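Local structure of putative O-methyltransferase (Klebsiella pneumoniae subsp. pneumoniae, 3TFW) at residues I167-N179 with D184-M196. The protein probably transfers a methyl group from S-adenosylmethionine to an oxygen atom of a substrate that has not been identified. Sequence-based numbering, arbitrary orientation.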
ATOM      1  N   ILE A 167       8.809   5.913  -1.858  1.00 15.09           N
ATOM      2  CA  ILE A 167       7.430   6.368  -1.622  1.00 16.17           C
ATOM      3  C   ILE A 167       7.363   7.878  -1.772  1.00 16.34           C
ATOM      4  O   ILE A 167       8.178   8.599  -1.170  1.00 16.66           O
ATOM      5  CB  ILE A 167       6.941   5.992  -0.197  1.00 16.51           C
ATOM      6  CG1 ILE A 167       7.158   4.507   0.074  1.00 18.43           C
ATOM      7  CG2 ILE A 167       5.473   6.398   0.005  1.00 15.72           C
ATOM      8  CD1 ILE A 167       7.443   4.204   1.535  1.00 23.68           C
ATOM      9  N   GLY A 168       6.404   8.361  -2.572  1.00 15.94           N
ATOM     10  CA  GLY A 168       6.167   9.797  -2.710  1.00 16.77           C
ATOM     11  C   GLY A 168       4.792  10.172  -2.180  1.00 17.72           C
ATOM     12  O   GLY A 168       3.781   9.788  -2.774  1.00 16.76           O
ATOM     13  N   ASP A 169       4.742  10.916  -1.076  1.00 17.84           N
ATOM     14  CA  ASP A 169       3.442  11.230  -0.435  1.00 19.26           C
ATOM     15  C   ASP A 169       2.872  12.549  -0.946  1.00 19.26           C
ATOM     16  O   ASP A 169       3.607  13.416  -1.451  1.00 18.96           O
ATOM     17  CB  ASP A 169       3.555  11.258   1.103  1.00 19.38           C
ATOM     18  CG  ASP A 169       2.269  10.787   1.824  1.00 21.59           C
ATOM     19  OD1 ASP A 169       1.278  10.366   1.180  1.00 23.84           O
ATOM     20  OD2 ASP A 169       2.249  10.840   3.077  1.00 25.72           O
ATOM     21  N   ASN A 170       1.547  12.684  -0.836  1.00 19.54           N
ATOM     22  CA  ASN A 170       0.858  13.946  -1.103  1.00 20.15           C
ATOM     23  C   ASN A 170       0.963  14.423  -2.549  1.00 20.05           C
ATOM     24  O   ASN A 170       1.332  15.574  -2.814  1.00 20.52           O
ATOM     25  CB  ASN A 170       1.335  15.023  -0.110  1.00 20.57           C
ATOM     26  CG  ASN A 170       1.221  14.566   1.333  1.00 22.36           C
ATOM     27  OD1 ASN A 170       2.223  14.423   2.031  1.00 24.34           O
ATOM     28  ND2 ASN A 170      -0.005  14.300   1.778  1.00 24.12           N
ATOM     29  N   VAL A 171       0.620  13.541  -3.482  1.00 19.35           N
ATOM     30  CA  VAL A 171       0.775  13.824  -4.905  1.00 20.01           C
ATOM     31  C   VAL A 171      -0.496  14.296  -5.627  1.00 20.37           C
ATOM     32  O   VAL A 171      -0.420  14.726  -6.772  1.00 20.89           O
ATOM     33  CB  VAL A 171       1.395  12.613  -5.678  1.00 19.54           C
ATOM     34  CG1 VAL A 171       2.840  12.397  -5.247  1.00 19.78           C
ATOM     35  CG2 VAL A 171       0.561  11.334  -5.485  1.00 19.18           C
ATOM     36  N   VAL A 172      -1.643  14.221  -4.963  1.00 20.73           N
ATOM     37  CA  VAL A 172      -2.929  14.498  -5.617  1.00 20.99           C
ATOM     38  C   VAL A 172      -3.255  16.001  -5.703  1.00 21.75           C
ATOM     39  O   VAL A 172      -3.863  16.451  -6.676  1.00 22.25           O
ATOM     40  CB  VAL A 172      -4.051  13.672  -4.957  1.00 21.17           C
ATOM     41  CG1 VAL A 172      -5.452  14.167  -5.350  1.00 21.69           C
ATOM     42  CG2 VAL A 172      -3.871  12.200  -5.315  1.00 19.85           C
ATOM     43  N   ARG A 173      -2.832  16.765  -4.693  1.00 22.31           N
ATOM     44  CA  ARG A 173      -2.986  18.238  -4.672  1.00 23.19           C
ATOM     45  C   ARG A 173      -4.444  18.677  -4.853  1.00 23.88           C
ATOM     46  O   ARG A 173      -4.725  19.602  -5.621  1.00 24.08           O
ATOM     47  CB  ARG A 173      -2.105  18.916  -5.743  1.00 22.88           C
ATOM     48  CG  ARG A 173      -0.692  18.321  -5.939  1.00 23.69           C
ATOM     49  CD  ARG A 173       0.084  18.210  -4.634  1.00 23.57           C
ATOM     50  NE  ARG A 173       0.162  19.484  -3.916  1.00 24.08           N
ATOM     51  CZ  ARG A 173       0.691  19.637  -2.701  1.00 24.37           C
ATOM     52  NH1 ARG A 173       1.205  18.602  -2.046  1.00 23.60           N
ATOM     53  NH2 ARG A 173       0.708  20.838  -2.140  1.00 23.79           N
ATOM     54  N   ASP A 174      -5.351  17.999  -4.155  1.00 24.80           N
ATOM     55  CA  ASP A 174      -6.802  18.251  -4.250  1.00 26.71           C
ATOM     56  C   ASP A 174      -7.340  18.191  -5.696  1.00 26.73           C
ATOM     57  O   ASP A 174      -8.269  18.921  -6.079  1.00 26.95           O
ATOM     58  CB  ASP A 174      -7.164  19.577  -3.553  1.00 27.30           C
ATOM     59  CG  ASP A 174      -8.645  19.687  -3.240  1.00 30.22           C
ATOM     60  OD1 ASP A 174      -9.192  18.758  -2.604  1.00 32.21           O
ATOM     61  OD2 ASP A 174      -9.256  20.705  -3.633  1.00 34.19           O
ATOM     62  N   GLY A 175      -6.749  17.313  -6.503  1.00 26.54           N
ATOM     63  CA  GLY A 175      -7.165  17.145  -7.887  1.00 26.72           C
ATOM     64  C   GLY A 175      -6.369  17.933  -8.904  1.00 26.88           C
ATOM     65  O   GLY A 175      -6.426  17.628 -10.089  1.00 27.16           O
ATOM     66  N   GLU A 176      -5.615  18.939  -8.448  1.00 27.19           N
ATOM     67  CA  GLU A 176      -4.864  19.817  -9.347  1.00 27.52           C
ATOM     68  C   GLU A 176      -3.707  19.150 -10.091  1.00 27.21           C
ATOM     69  O   GLU A 176      -3.215  19.686 -11.090  1.00 26.82           O
ATOM     70  CB  GLU A 176      -4.387  21.089  -8.618  1.00 28.25           C
ATOM     71  CG  GLU A 176      -5.483  22.139  -8.435  1.00 30.33           C
ATOM     72  CD  GLU A 176      -6.121  22.542  -9.758  1.00 34.01           C
ATOM     73  OE1 GLU A 176      -5.457  23.225 -10.575  1.00 34.78           O
ATOM     74  OE2 GLU A 176      -7.288  22.152  -9.984  1.00 35.58           O
ATOM     75  N   VAL A 177      -3.290  17.976  -9.626  1.00 27.14           N
ATOM     76  CA  VAL A 177      -2.256  17.205 -10.326  1.00 27.07           C
ATOM     77  C   VAL A 177      -2.591  16.963 -11.809  1.00 27.40           C
ATOM     78  O   VAL A 177      -1.688  16.792 -12.626  1.00 26.67           O
ATOM     79  CB  VAL A 177      -1.944  15.868  -9.597  1.00 27.13           C
ATOM     80  CG1 VAL A 177      -3.093  14.859  -9.766  1.00 26.84           C
ATOM     81  CG2 VAL A 177      -0.623  15.284 -10.078  1.00 26.46           C
ATOM     82  N   VAL A 178      -3.879  16.972 -12.158  1.00 28.30           N
ATOM     83  CA  VAL A 178      -4.296  16.731 -13.552  1.00 29.80           C
ATOM     84  C   VAL A 178      -4.195  17.984 -14.436  1.00 30.75           C
ATOM     85  O   VAL A 178      -4.251  17.888 -15.665  1.00 31.04           O
ATOM     86  CB  VAL A 178      -5.734  16.143 -13.649  1.00 29.82           C
ATOM     87  CG1 VAL A 178      -5.860  14.887 -12.808  1.00 29.50           C
ATOM     88  CG2 VAL A 178      -6.774  17.173 -13.235  1.00 29.69           C
ATOM     89  N   ASN A 179      -4.037  19.143 -13.799  1.00 31.69           N
ATOM     90  CA  ASN A 179      -4.007  20.448 -14.484  1.00 32.44           C
ATOM     91  C   ASN A 179      -2.640  20.763 -15.107  1.00 33.02           C
ATOM     92  O   ASN A 179      -1.697  21.108 -14.391  1.00 33.31           O
ATOM     93  CB  ASN A 179      -4.443  21.547 -13.503  1.00 32.40           C
ATOM     94  CG  ASN A 179      -4.528  22.933 -14.142  1.00 32.63           C
ATOM     95  OD1 ASN A 179      -4.317  23.107 -15.343  1.00 33.88           O
ATOM     96  ND2 ASN A 179      -4.833  23.927 -13.324  1.00 31.90           N
ATOM     97  N   ASP A 184       0.776  26.755  -9.916  1.00 29.42           N
ATOM     98  CA  ASP A 184       1.247  26.315  -8.603  1.00 28.20           C
ATOM     99  C   ASP A 184       2.519  25.484  -8.791  1.00 27.48           C
ATOM    100  O   ASP A 184       2.470  24.399  -9.377  1.00 27.72           O
ATOM    101  CB  ASP A 184       0.139  25.492  -7.933  1.00 27.66           C
ATOM    102  CG  ASP A 184       0.476  25.053  -6.511  1.00 27.88           C
ATOM    103  OD1 ASP A 184       1.642  25.189  -6.068  1.00 27.54           O
ATOM    104  OD2 ASP A 184      -0.447  24.555  -5.832  1.00 26.09           O
ATOM    105  N   GLU A 185       3.650  25.992  -8.299  1.00 26.44           N
ATOM    106  CA  GLU A 185       4.932  25.294  -8.443  1.00 25.17           C
ATOM    107  C   GLU A 185       4.922  23.900  -7.813  1.00 23.97           C
ATOM    108  O   GLU A 185       5.686  23.024  -8.235  1.00 23.59           O
ATOM    109  CB  GLU A 185       6.106  26.114  -7.881  1.00 25.37           C
ATOM    110  CG  GLU A 185       6.488  27.367  -8.684  1.00 26.45           C
ATOM    111  CD  GLU A 185       5.776  28.629  -8.197  1.00 28.07           C
ATOM    112  OE1 GLU A 185       4.657  28.522  -7.654  1.00 28.87           O
ATOM    113  OE2 GLU A 185       6.344  29.733  -8.357  1.00 29.94           O
ATOM    114  N   ARG A 186       4.062  23.702  -6.816  1.00 23.08           N
ATOM    115  CA  ARG A 186       3.929  22.409  -6.135  1.00 22.69           C
ATOM    116  C   ARG A 186       3.271  21.388  -7.055  1.00 22.36           C
ATOM    117  O   ARG A 186       3.687  20.230  -7.098  1.00 22.13           O
ATOM    118  CB  ARG A 186       3.137  22.550  -4.841  1.00 22.59           C
ATOM    119  CG  ARG A 186       3.733  23.547  -3.847  1.00 23.60           C
ATOM    120  CD  ARG A 186       2.813  23.748  -2.664  1.00 26.08           C
ATOM    121  NE  ARG A 186       1.579  24.427  -3.056  1.00 26.16           N
ATOM    122  CZ  ARG A 186       0.568  24.687  -2.234  1.00 27.29           C
ATOM    123  NH1 ARG A 186       0.630  24.326  -0.956  1.00 26.64           N
ATOM    124  NH2 ARG A 186      -0.513  25.301  -2.697  1.00 26.15           N
ATOM    125  N   VAL A 187       2.255  21.832  -7.796  1.00 22.07           N
ATOM    126  CA  VAL A 187       1.645  21.035  -8.858  1.00 21.97           C
ATOM    127  C   VAL A 187       2.620  20.738  -9.997  1.00 21.88           C
ATOM    128  O   VAL A 187       2.702  19.603 -10.465  1.00 22.13           O
ATOM    129  CB  VAL A 187       0.351  21.698  -9.409  1.00 22.14           C
ATOM    130  CG1 VAL A 187      -0.172  20.939 -10.625  1.00 21.72           C
ATOM    131  CG2 VAL A 187      -0.708  21.742  -8.326  1.00 22.03           C
ATOM    132  N   GLN A 188       3.366  21.746 -10.434  1.00 22.08           N
ATOM    133  CA  GLN A 188       4.367  21.554 -11.479  1.00 22.39           C
ATOM    134  C   GLN A 188       5.404  20.495 -11.061  1.00 21.82           C
ATOM    135  O   GLN A 188       5.728  19.596 -11.842  1.00 21.79           O
ATOM    136  CB  GLN A 188       5.063  22.877 -11.808  1.00 22.82           C
ATOM    137  CG  GLN A 188       4.176  23.917 -12.502  1.00 25.31           C
ATOM    138  CD  GLN A 188       4.775  25.316 -12.454  1.00 29.20           C
ATOM    139  OE1 GLN A 188       5.985  25.486 -12.261  1.00 30.89           O
ATOM    140  NE2 GLN A 188       3.926  26.330 -12.621  1.00 29.79           N
ATOM    141  N   GLY A 189       5.905  20.611  -9.833  1.00 21.13           N
ATOM    142  CA  GLY A 189       6.905  19.675  -9.296  1.00 20.55           C
ATOM    143  C   GLY A 189       6.405  18.241  -9.212  1.00 20.44           C
ATOM    144  O   GLY A 189       7.120  17.297  -9.580  1.00 20.65           O
ATOM    145  N   VAL A 190       5.183  18.076  -8.714  1.00 20.04           N
ATOM    146  CA  VAL A 190       4.554  16.756  -8.606  1.00 19.80           C
ATOM    147  C   VAL A 190       4.333  16.116  -9.989  1.00 20.04           C
ATOM    148  O   VAL A 190       4.554  14.902 -10.169  1.00 19.42           O
ATOM    149  CB  VAL A 190       3.244  16.817  -7.771  1.00 19.88           C
ATOM    150  CG1 VAL A 190       2.433  15.540  -7.912  1.00 20.59           C
ATOM    151  CG2 VAL A 190       3.563  17.039  -6.288  1.00 20.30           C
ATOM    152  N   ARG A 191       3.915  16.922 -10.968  1.00 19.91           N
ATOM    153  CA  ARG A 191       3.687  16.407 -12.332  1.00 20.62           C
ATOM    154  C   ARG A 191       4.985  15.988 -13.003  1.00 20.92           C
ATOM    155  O   ARG A 191       5.042  14.929 -13.636  1.00 20.77           O
ATOM    156  CB  ARG A 191       2.923  17.423 -13.203  1.00 20.64           C
ATOM    157  CG  ARG A 191       1.498  17.660 -12.751  1.00 21.50           C
ATOM    158  CD  ARG A 191       0.790  18.723 -13.618  1.00 22.31           C
ATOM    159  NE  ARG A 191       0.913  18.433 -15.045  1.00 24.10           N
ATOM    160  CZ  ARG A 191       0.087  17.652 -15.740  1.00 24.37           C
ATOM    161  NH1 ARG A 191      -0.949  17.065 -15.159  1.00 25.17           N
ATOM    162  NH2 ARG A 191       0.311  17.456 -17.030  1.00 26.87           N
ATOM    163  N   GLN A 192       6.031  16.798 -12.825  1.00 20.94           N
ATOM    164  CA  GLN A 192       7.376  16.475 -13.305  1.00 21.74           C
ATOM    165  C   GLN A 192       7.878  15.167 -12.682  1.00 21.07           C
ATOM    166  O   GLN A 192       8.455  14.330 -13.371  1.00 21.12           O
ATOM    167  CB  GLN A 192       8.360  17.573 -12.914  1.00 22.02           C
ATOM    168  CG  GLN A 192       8.569  18.708 -13.888  1.00 25.91           C
ATOM    169  CD  GLN A 192       9.784  19.513 -13.489  1.00 29.06           C
ATOM    170  OE1 GLN A 192       9.716  20.353 -12.589  1.00 31.76           O
ATOM    171  NE2 GLN A 192      10.918  19.224 -14.120  1.00 30.44           N
ATOM    172  N   PHE A 193       7.683  15.046 -11.370  1.00 20.55           N
ATOM    173  CA  PHE A 193       8.008  13.858 -10.560  1.00 20.40           C
ATOM    174  C   PHE A 193       7.332  12.578 -11.076  1.00 20.79           C
ATOM    175  O   PHE A 193       8.000  11.572 -11.337  1.00 20.19           O
ATOM    176  CB  PHE A 193       7.580  14.167  -9.121  1.00 20.01           C
ATOM    177  CG  PHE A 193       7.765  13.043  -8.144  1.00 19.54           C
ATOM    178  CD1 PHE A 193       9.022  12.742  -7.632  1.00 18.47           C
ATOM    179  CD2 PHE A 193       6.661  12.335  -7.677  1.00 18.71           C
ATOM    180  CE1 PHE A 193       9.185  11.716  -6.689  1.00 18.39           C
ATOM    181  CE2 PHE A 193       6.811  11.316  -6.729  1.00 19.00           C
ATOM    182  CZ  PHE A 193       8.085  11.010  -6.237  1.00 18.81           C
ATOM    183  N   ILE A 194       6.009  12.625 -11.221  1.00 21.08           N
ATOM    184  CA  ILE A 194       5.240  11.488 -11.732  1.00 22.26           C
ATOM    185  C   ILE A 194       5.670  11.108 -13.157  1.00 22.87           C
ATOM    186  O   ILE A 194       5.904   9.933 -13.456  1.00 22.64           O
ATOM    187  CB  ILE A 194       3.710  11.751 -11.632  1.00 22.21           C
ATOM    188  CG1 ILE A 194       3.268  11.672 -10.168  1.00 21.63           C
ATOM    189  CG2 ILE A 194       2.921  10.742 -12.476  1.00 22.18           C
ATOM    190  CD1 ILE A 194       1.981  12.427  -9.856  1.00 23.76           C
ATOM    191  N   GLU A 195       5.816  12.108 -14.021  1.00 23.94           N
ATOM    192  CA  GLU A 195       6.230  11.869 -15.402  1.00 25.07           C
ATOM    193  C   GLU A 195       7.651  11.301 -15.516  1.00 25.00           C
ATOM    194  O   GLU A 195       7.888  10.390 -16.304  1.00 24.78           O
ATOM    195  CB  GLU A 195       6.045  13.135 -16.239  1.00 25.85           C
ATOM    196  CG  GLU A 195       4.563  13.353 -16.592  1.00 28.98           C
ATOM    197  CD  GLU A 195       4.224  14.775 -17.002  1.00 33.26           C
ATOM    198  OE1 GLU A 195       5.153  15.592 -17.217  1.00 36.33           O
ATOM    199  OE2 GLU A 195       3.012  15.072 -17.100  1.00 34.00           O
HETATM  200  N   MSE A 196       8.575  11.835 -14.715  1.00 25.07           N
HETATM  201  CA  MSE A 196       9.942  11.326 -14.621  1.00 25.37           C
HETATM  202  C   MSE A 196       9.909   9.859 -14.190  1.00 24.17           C
HETATM  203  O   MSE A 196      10.599   9.013 -14.767  1.00 23.74           O
HETATM  204  CB  MSE A 196      10.728  12.167 -13.603  1.00 26.25           C
HETATM  205  CG  MSE A 196      12.187  11.796 -13.431  1.00 30.84           C
HETATM  206 SE   MSE A 196      13.075  12.835 -12.001  1.00 43.66          SE
HETATM  207  CE  MSE A 196      14.619  11.677 -11.767  1.00 38.91           C
TER
HETATM  208  O   HOH W   1      -0.790  22.096  -4.428  1.00 36.83           O
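Val190 pushes its two methyls between Val171, Arg173 and Val177. CG1, anti to the backbone N (chi1 167°), lies 3.8 Å from Val177 CG2 and just as near Val171 CB, while CG2 turns to the aliphatic part of Arg173. The same CG1 sits 3.2 Å from Val171 O, a carbonyl buried here without a polar partner. One turn later Ile194 sends CD1 across Val177 CG2, 3.9 Å away, and one turn earlier Val187 spreads its methyls over the 3-10 segment 176-178, CG2 lying 3.7 Å from Glu176 CB.

This is the crossover from the fifth strand of a class I, Rossmann-like methyltransferase sheet: from strand 165-169 the chain runs through a loop and the 3-10 segment, and helix 185-199 then folds back along one side of the sheet. Phe193 presses against that sheet, its CZ 4.2 Å from Gly168 CA, with Ile142 and Thr220 of the flanking strands also touching the ring.

The direct hydrogen bond across comes from Arg191: NH1 donates to Val177 O at 2.7 Å, the oxygen near the guanidinium plane, while Asn179 O lies over one face of the group. Tyr18 of the second subunit packs on both Val177 and Arg191, bringing this end of the contact to the dimer interface.

Asp184 is the N-cap of helix 185-199, its OD1 met by Arg186 N from above the carboxylate plane, and is gripped side-on by the Arg186 guanidinium, NE to OD1 and NH2 to OD2. The Arg173 chain doubles back (chi2 -52°, chi3 -54°), bringing NH1 to Asn170 O (3.1 Å) and NE to a water that donates to Asp184 OD2. Its NH2 comes to 3.7 Å from Arg186 NH1, both guanidiniums gathering round the Asp184 carboxylate, Arg173 through the water.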